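Local coordinates for jacalin-type lectin domain-containing protein (Musa acuminata, PDB 7KMU) that probably binds mannose-containing glycans as a mannose-specific jacalin-related lectin, with antiviral and mitogenic activity, at residues I42-T45 with T50-Q53; V81-L86 with G129-A134; L92-T95 with T100-P103. All blocks are in the same frame, centred on the assembly; numbering follows the deposited sequence.

Contact 1 of 3, residues I42-T45 with T50-Q53; sequences ITFT and TETQ. With EDO (1,2-ethanediol), chain F.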
# COMPACT_ATOMS: atom_id res chain seq x y z
N ILE B 42 -3.10 1.77 -20.41
CA ILE B 42 -2.30 0.56 -20.24
C ILE B 42 -2.54 -0.38 -21.40
O ILE B 42 -3.69 -0.61 -21.77
CB ILE B 42 -2.59 -0.17 -18.88
CG1 ILE B 42 -2.55 0.77 -17.66
CG2 ILE B 42 -1.65 -1.36 -18.67
CD1 ILE B 42 -3.94 1.23 -17.19
N THR B 43 -1.45 -0.91 -21.96
CA THR B 43 -1.52 -1.96 -22.97
C THR B 43 -1.06 -3.22 -22.23
O THR B 43 0.03 -3.24 -21.63
CB THR B 43 -0.68 -1.65 -24.20
OG1 THR B 43 -1.26 -0.52 -24.86
CG2 THR B 43 -0.65 -2.82 -25.20
N PHE B 44 -1.90 -4.25 -22.23
CA PHE B 44 -1.61 -5.46 -21.50
C PHE B 44 -2.09 -6.69 -22.24
O PHE B 44 -2.97 -6.60 -23.09
CB PHE B 44 -2.27 -5.38 -20.11
CG PHE B 44 -3.77 -5.23 -20.16
CD1 PHE B 44 -4.35 -3.97 -20.25
CD2 PHE B 44 -4.60 -6.34 -20.09
CE1 PHE B 44 -5.74 -3.83 -20.32
CE2 PHE B 44 -5.99 -6.20 -20.16
CZ PHE B 44 -6.55 -4.94 -20.24
N THR B 45 -1.55 -7.85 -21.84
CA THR B 45 -1.85 -9.14 -22.45
C THR B 45 -2.42 -10.11 -21.43
O THR B 45 -1.90 -10.23 -20.32
CB THR B 45 -0.62 -9.68 -23.16
OG1 THR B 45 -0.21 -8.74 -24.16
CG2 THR B 45 -0.88 -11.04 -23.84
N THR B 50 -4.01 -8.97 -26.59
CA THR B 50 -3.36 -7.73 -26.16
C THR B 50 -4.35 -6.60 -26.42
O THR B 50 -4.90 -6.48 -27.53
CB THR B 50 -2.04 -7.51 -26.91
OG1 THR B 50 -1.17 -8.62 -26.69
CG2 THR B 50 -1.33 -6.22 -26.48
N GLU B 51 -4.61 -5.78 -25.40
CA GLU B 51 -5.53 -4.67 -25.58
C GLU B 51 -5.02 -3.42 -24.88
O GLU B 51 -4.15 -3.52 -24.03
CB GLU B 51 -6.95 -5.03 -25.16
CG GLU B 51 -7.16 -5.32 -23.69
CD GLU B 51 -8.54 -5.87 -23.38
OE1 GLU B 51 -9.53 -5.13 -23.57
OE2 GLU B 51 -8.62 -7.04 -22.94
N THR B 52 -5.58 -2.27 -25.27
CA THR B 52 -5.23 -0.97 -24.73
C THR B 52 -6.46 -0.36 -24.11
O THR B 52 -7.53 -0.32 -24.72
CB THR B 52 -4.65 -0.06 -25.84
OG1 THR B 52 -3.52 -0.70 -26.43
CG2 THR B 52 -4.22 1.29 -25.32
N GLN B 53 -6.32 0.08 -22.85
CA GLN B 53 -7.42 0.73 -22.17
C GLN B 53 -6.95 2.08 -21.67
O GLN B 53 -5.90 2.15 -21.02
CB GLN B 53 -7.94 -0.12 -21.01
CG GLN B 53 -8.64 -1.42 -21.42
CD GLN B 53 -10.03 -1.22 -22.01
OE1 GLN B 53 -10.64 -0.14 -21.93
NE2 GLN B 53 -10.56 -2.28 -22.60
C1 EDO F . 0.04 2.24 -23.30
O1 EDO F . -1.06 2.04 -24.13
C2 EDO F . 1.11 3.02 -24.09
O2 EDO F . 1.64 2.23 -25.15
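F44 and E51 run side by side across an antiparallel beta hairpin, strands 37-46 and 49-56 of the beta-prism fold of jacalin-type lectins. In both residues CG stands between the backbone N and the carbonyl carbon (chi1 60° in F44), and the two chains leave the sheet in the same direction. The ring and carboxylate planes are only 17° apart, and F44 CZ touches E51 CG at 3.5 Å: E51 CG, with CD behind it, lies obliquely against the CE2–CZ end of the ring. Q53 CG reaches the edge of the same ring, 3.9 Å from F44 CE1. In the backbone, F44 N donates to E51 O at 3.0 Å and E51 N to F44 O at 2.9 Å.

Threonines, which suit strands by their branching at CB, occupy the other face. T43 OG1 is hydrogen-bonded to T52 OG1 at 2.8 Å and lies 2.7 Å from O1 of a bound 1,2-ethanediol. T45 OG1 comes close to T50 OG1 and is hydrogen-bonded to D27 on strand 25-33. Back on the F44 face, Q53 NE2 donates to E51 OE1 at 3.2 Å with an N-H...O angle of 154°, on the anti side of the oxygen but well out of the carboxylate plane.

Contact 2 of 3, residues V81-L86 with G129-A134; sequences VDYFGL and GSFIDA. With EDO (1,2-ethanediol), chain E.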
# COMPACT_ATOMS: atom_id res chain seq x y z
N VAL B 81 -4.22 15.07 -4.02
CA VAL B 81 -4.18 16.52 -3.93
C VAL B 81 -5.51 17.20 -4.08
O VAL B 81 -6.47 16.60 -4.60
CB VAL B 81 -3.20 17.11 -5.01
CG1 VAL B 81 -1.87 16.37 -5.01
CG2 VAL B 81 -3.83 17.10 -6.42
N ASP B 82 -5.55 18.48 -3.68
CA ASP B 82 -6.72 19.32 -3.87
C ASP B 82 -6.44 20.12 -5.15
O ASP B 82 -5.41 20.80 -5.23
CB ASP B 82 -6.94 20.27 -2.68
CG ASP B 82 -8.21 21.09 -2.81
OD1 ASP B 82 -8.17 22.12 -3.52
OD2 ASP B 82 -9.23 20.69 -2.23
N TYR B 83 -7.29 19.97 -6.17
CA TYR B 83 -7.13 20.66 -7.44
C TYR B 83 -8.44 21.38 -7.73
O TYR B 83 -9.41 20.75 -8.12
CB TYR B 83 -6.80 19.67 -8.57
CG TYR B 83 -6.43 20.32 -9.88
CD1 TYR B 83 -5.30 21.12 -9.99
CD2 TYR B 83 -7.18 20.07 -11.03
CE1 TYR B 83 -4.93 21.68 -11.21
CE2 TYR B 83 -6.82 20.64 -12.26
CZ TYR B 83 -5.69 21.45 -12.34
OH TYR B 83 -5.32 22.00 -13.54
N PHE B 84 -8.47 22.70 -7.45
CA PHE B 84 -9.70 23.51 -7.58
C PHE B 84 -10.88 22.89 -6.80
O PHE B 84 -12.00 22.82 -7.31
CB PHE B 84 -10.06 23.76 -9.07
CG PHE B 84 -9.05 24.58 -9.83
CD1 PHE B 84 -9.07 25.97 -9.75
CD2 PHE B 84 -8.09 23.98 -10.62
CE1 PHE B 84 -8.14 26.74 -10.45
CE2 PHE B 84 -7.15 24.75 -11.32
CZ PHE B 84 -7.19 26.13 -11.24
N GLY B 85 -10.62 22.39 -5.60
CA GLY B 85 -11.68 21.77 -4.81
C GLY B 85 -11.93 20.29 -5.06
O GLY B 85 -12.57 19.65 -4.23
N LEU B 86 -11.45 19.73 -6.20
CA LEU B 86 -11.56 18.28 -6.46
C LEU B 86 -10.43 17.60 -5.68
O LEU B 86 -9.38 18.21 -5.49
CB LEU B 86 -11.35 17.94 -7.95
CG LEU B 86 -12.37 18.47 -8.97
CD1 LEU B 86 -11.93 18.14 -10.37
CD2 LEU B 86 -13.75 17.91 -8.71
N GLY B 129 -12.58 10.73 -14.48
CA GLY B 129 -13.56 11.56 -15.17
C GLY B 129 -12.76 12.42 -16.14
O GLY B 129 -12.20 11.89 -17.10
N SER B 130 -12.61 13.72 -15.82
CA SER B 130 -11.72 14.58 -16.60
C SER B 130 -10.27 14.17 -16.31
O SER B 130 -9.39 14.32 -17.16
CB SER B 130 -11.87 16.03 -16.15
OG SER B 130 -13.24 16.39 -16.07
N PHE B 131 -10.03 13.70 -15.06
CA PHE B 131 -8.70 13.34 -14.59
C PHE B 131 -8.70 11.99 -13.90
O PHE B 131 -9.74 11.32 -13.85
CB PHE B 131 -8.19 14.42 -13.61
CG PHE B 131 -8.50 15.84 -14.02
CD1 PHE B 131 -8.01 16.36 -15.22
CD2 PHE B 131 -9.29 16.65 -13.22
CE1 PHE B 131 -8.33 17.66 -15.61
CE2 PHE B 131 -9.59 17.97 -13.61
CZ PHE B 131 -9.13 18.45 -14.82
N ILE B 132 -7.55 11.60 -13.32
CA ILE B 132 -7.51 10.38 -12.52
C ILE B 132 -7.84 10.76 -11.08
O ILE B 132 -7.00 11.31 -10.37
CB ILE B 132 -6.15 9.64 -12.63
CG1 ILE B 132 -5.87 9.20 -14.09
CG2 ILE B 132 -6.09 8.43 -11.66
CD1 ILE B 132 -6.97 8.23 -14.74
N ASP B 133 -9.09 10.49 -10.65
CA ASP B 133 -9.54 10.80 -9.30
C ASP B 133 -8.89 9.89 -8.27
O ASP B 133 -8.59 10.33 -7.16
CB ASP B 133 -11.07 10.60 -9.20
CG ASP B 133 -11.83 11.57 -10.07
OD1 ASP B 133 -11.88 11.35 -11.31
OD2 ASP B 133 -12.37 12.56 -9.53
N ALA B 134 -8.74 8.60 -8.62
CA ALA B 134 -8.22 7.61 -7.68
C ALA B 134 -7.57 6.46 -8.41
O ALA B 134 -7.90 6.18 -9.57
CB ALA B 134 -9.36 7.08 -6.80
C1 EDO E . -12.35 14.67 -12.20
O1 EDO E . -12.01 13.49 -12.93
C2 EDO E . -13.88 14.80 -11.98
O2 EDO E . -14.35 13.79 -11.11
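O1 of a bound 1,2-ethanediol is gripped by two bonds from segment 129-134: F131 N donates to it at 2.9 Å, almost straight at 168°, and O1 in turn donates to D133 OD1 at 2.7 Å. The second hydroxyl, O2, donates to D133 OD2 at 2.8 Å, so the diol spans both carboxylate oxygens. G129, with no side chain, leaves room for O1 to come within 3.2 Å of its N. From segment 81-86, L86 CD1 meets the diol's C1 at 3.9 Å.

G129 to D133 fits the GXXXD pattern of mannose-specific jacalin-related lectins, whose glycine loop and aspartate hold sugar hydroxyls; the diol therefore probably imitates part of a mannose. D133 and A134 both face R127, a classic beta bulge beside this loop.

Between the two segments, Y83 and F131 form a T-shaped pair, the edge of Y83 turned to the face of F131, with centroids 5.7 Å apart and planes at 85°. Y83 carries CG anti to its N, which sends the ring toward F131, and its OH is hydrogen-bonded to D35. L86 CD1 sits instead at the edge of the F131 ring, 4.0 Å from CE2. Y83 and L86 are brought together by a type I' turn, closed in both directions by their own backbones: Y83 N donates to L86 O at 2.8 Å, and L86 N to Y83 O.

Contact 3 of 3, residues L92-T95 with T100-P103; sequences LTLT and TFGP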
# COMPACT_ATOMS: atom_id res chain seq x y z
N LEU B 92 2.39 11.03 -9.81
CA LEU B 92 2.45 9.58 -9.89
C LEU B 92 3.79 9.13 -10.46
O LEU B 92 4.30 9.72 -11.41
CB LEU B 92 1.29 9.06 -10.78
CG LEU B 92 1.01 7.56 -10.74
CD1 LEU B 92 0.58 7.10 -9.32
CD2 LEU B 92 -0.09 7.20 -11.75
N THR B 93 4.32 8.03 -9.90
CA THR B 93 5.54 7.38 -10.34
C THR B 93 5.30 5.88 -10.32
O THR B 93 4.63 5.36 -9.40
CB THR B 93 6.71 7.69 -9.37
OG1 THR B 93 6.95 9.10 -9.28
CG2 THR B 93 8.03 7.00 -9.78
N LEU B 94 5.86 5.17 -11.31
CA LEU B 94 5.90 3.70 -11.32
C LEU B 94 7.36 3.32 -11.37
O LEU B 94 8.10 3.87 -12.19
CB LEU B 94 5.15 3.06 -12.51
CG LEU B 94 3.66 3.36 -12.62
CD1 LEU B 94 3.08 2.74 -13.88
CD2 LEU B 94 2.89 2.84 -11.39
N THR B 95 7.78 2.40 -10.50
CA THR B 95 9.17 1.95 -10.51
C THR B 95 9.21 0.48 -10.84
O THR B 95 8.41 -0.29 -10.31
CB THR B 95 9.86 2.24 -9.16
OG1 THR B 95 9.72 3.62 -8.82
CG2 THR B 95 11.36 1.87 -9.19
N THR B 100 12.86 3.92 -13.37
CA THR B 100 11.85 4.76 -12.71
C THR B 100 11.11 5.51 -13.80
O THR B 100 11.73 6.18 -14.63
CB THR B 100 12.48 5.72 -11.70
OG1 THR B 100 13.14 4.94 -10.70
CG2 THR B 100 11.43 6.62 -11.04
N PHE B 101 9.78 5.39 -13.82
CA PHE B 101 8.89 6.06 -14.77
C PHE B 101 8.18 7.16 -14.00
O PHE B 101 7.27 6.93 -13.20
CB PHE B 101 7.90 5.03 -15.38
CG PHE B 101 6.91 5.57 -16.39
CD1 PHE B 101 7.34 6.27 -17.51
CD2 PHE B 101 5.55 5.30 -16.26
CE1 PHE B 101 6.43 6.72 -18.47
CE2 PHE B 101 4.64 5.73 -17.23
CZ PHE B 101 5.08 6.46 -18.32
N GLY B 102 8.66 8.38 -14.20
CA GLY B 102 8.17 9.53 -13.48
C GLY B 102 9.22 10.11 -12.56
O GLY B 102 10.41 9.78 -12.68
N PRO B 103 8.83 10.99 -11.63
CA PRO B 103 7.46 11.43 -11.33
C PRO B 103 6.84 12.32 -12.39
O PRO B 103 7.53 13.09 -13.06
CB PRO B 103 7.61 12.19 -10.00
CG PRO B 103 9.03 12.72 -10.06
CD PRO B 103 9.81 11.62 -10.72
O HOH W 1 11.93 5.00 -8.12
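The beta hairpin of strands 86-96 and 100-104, at one margin of a sheet of the beta-prism, is held here by L94 and F101 facing each other as an antiparallel hydrogen-bonded pair. L94 N donates to F101 O at 2.9 Å, and F101 N returns a bond to L94 O at 2.8 Å. The short segments run nearly antiparallel, at 172°.

On the inward face L94 and F101 are large and apolar, which suits their buried places. With CG fully extended from its backbone N (chi1 -180°), F101 turns its ring into the interior, where L94 CD1 lies at the ring edge, 4.3 Å from F101 CD2.

Threonines line the other face. T93 and T100 cross, methyl against methyl, with 3.6 Å between their CG2 atoms. T95 and T100 lie side by side, pointing the same way, and a water bridges them, 2.7 Å from T95 OG1 and 2.9 Å from T100 OG1.

Beyond F101 the pairing shifts. G102 takes a positive phi (113°); at its backbone angles a CB would be jammed against the preceding carbonyl O and would run into L92 O, which glycine avoids. A cis peptide bond joins it to P103. T93 therefore faces P103, its OG1 3.2 Å from P103 CB, while P103 CA makes a CH...O contact of 3.6 Å to L92 O. P103 has no N-H, and the backbone of L92 is hydrogen-bonded to F104 instead.

Strand 73-83 flanks the hairpin's inner strand, with T93 bonded through its backbone to E77 and L94 resting on M76. The F101 ring packs edge-to-face with F104 and meets V29 and I31 of strand 25-33 and H63 and I65 of strand 61-66, packing this sheet against the one that holds those two strands.

Overall arrangement
Contacts 1 and 3 are both partly buried hairpins, each uniting an outermost strand of its own sheet with the adjoining strand; their centres lie 19 Å apart. Contact 3 lies nearer the middle of the chain and turns an apolar face inward, whereas contact 1 puts charged and amide groups beside its aromatic ring. Both carry threonines on the other face, meeting directly through hydroxyls in contact 1 and through methyls and water in contact 3. Contact 2 differs: a surface meeting without hydrogen bonds between its segments, it joins a hairpin turn to the glycine loop before strand 132-140, beside the probable sugar site. Its segment 81-86 reaches the sheet of contact 3, while 129-134 leads into another sheet.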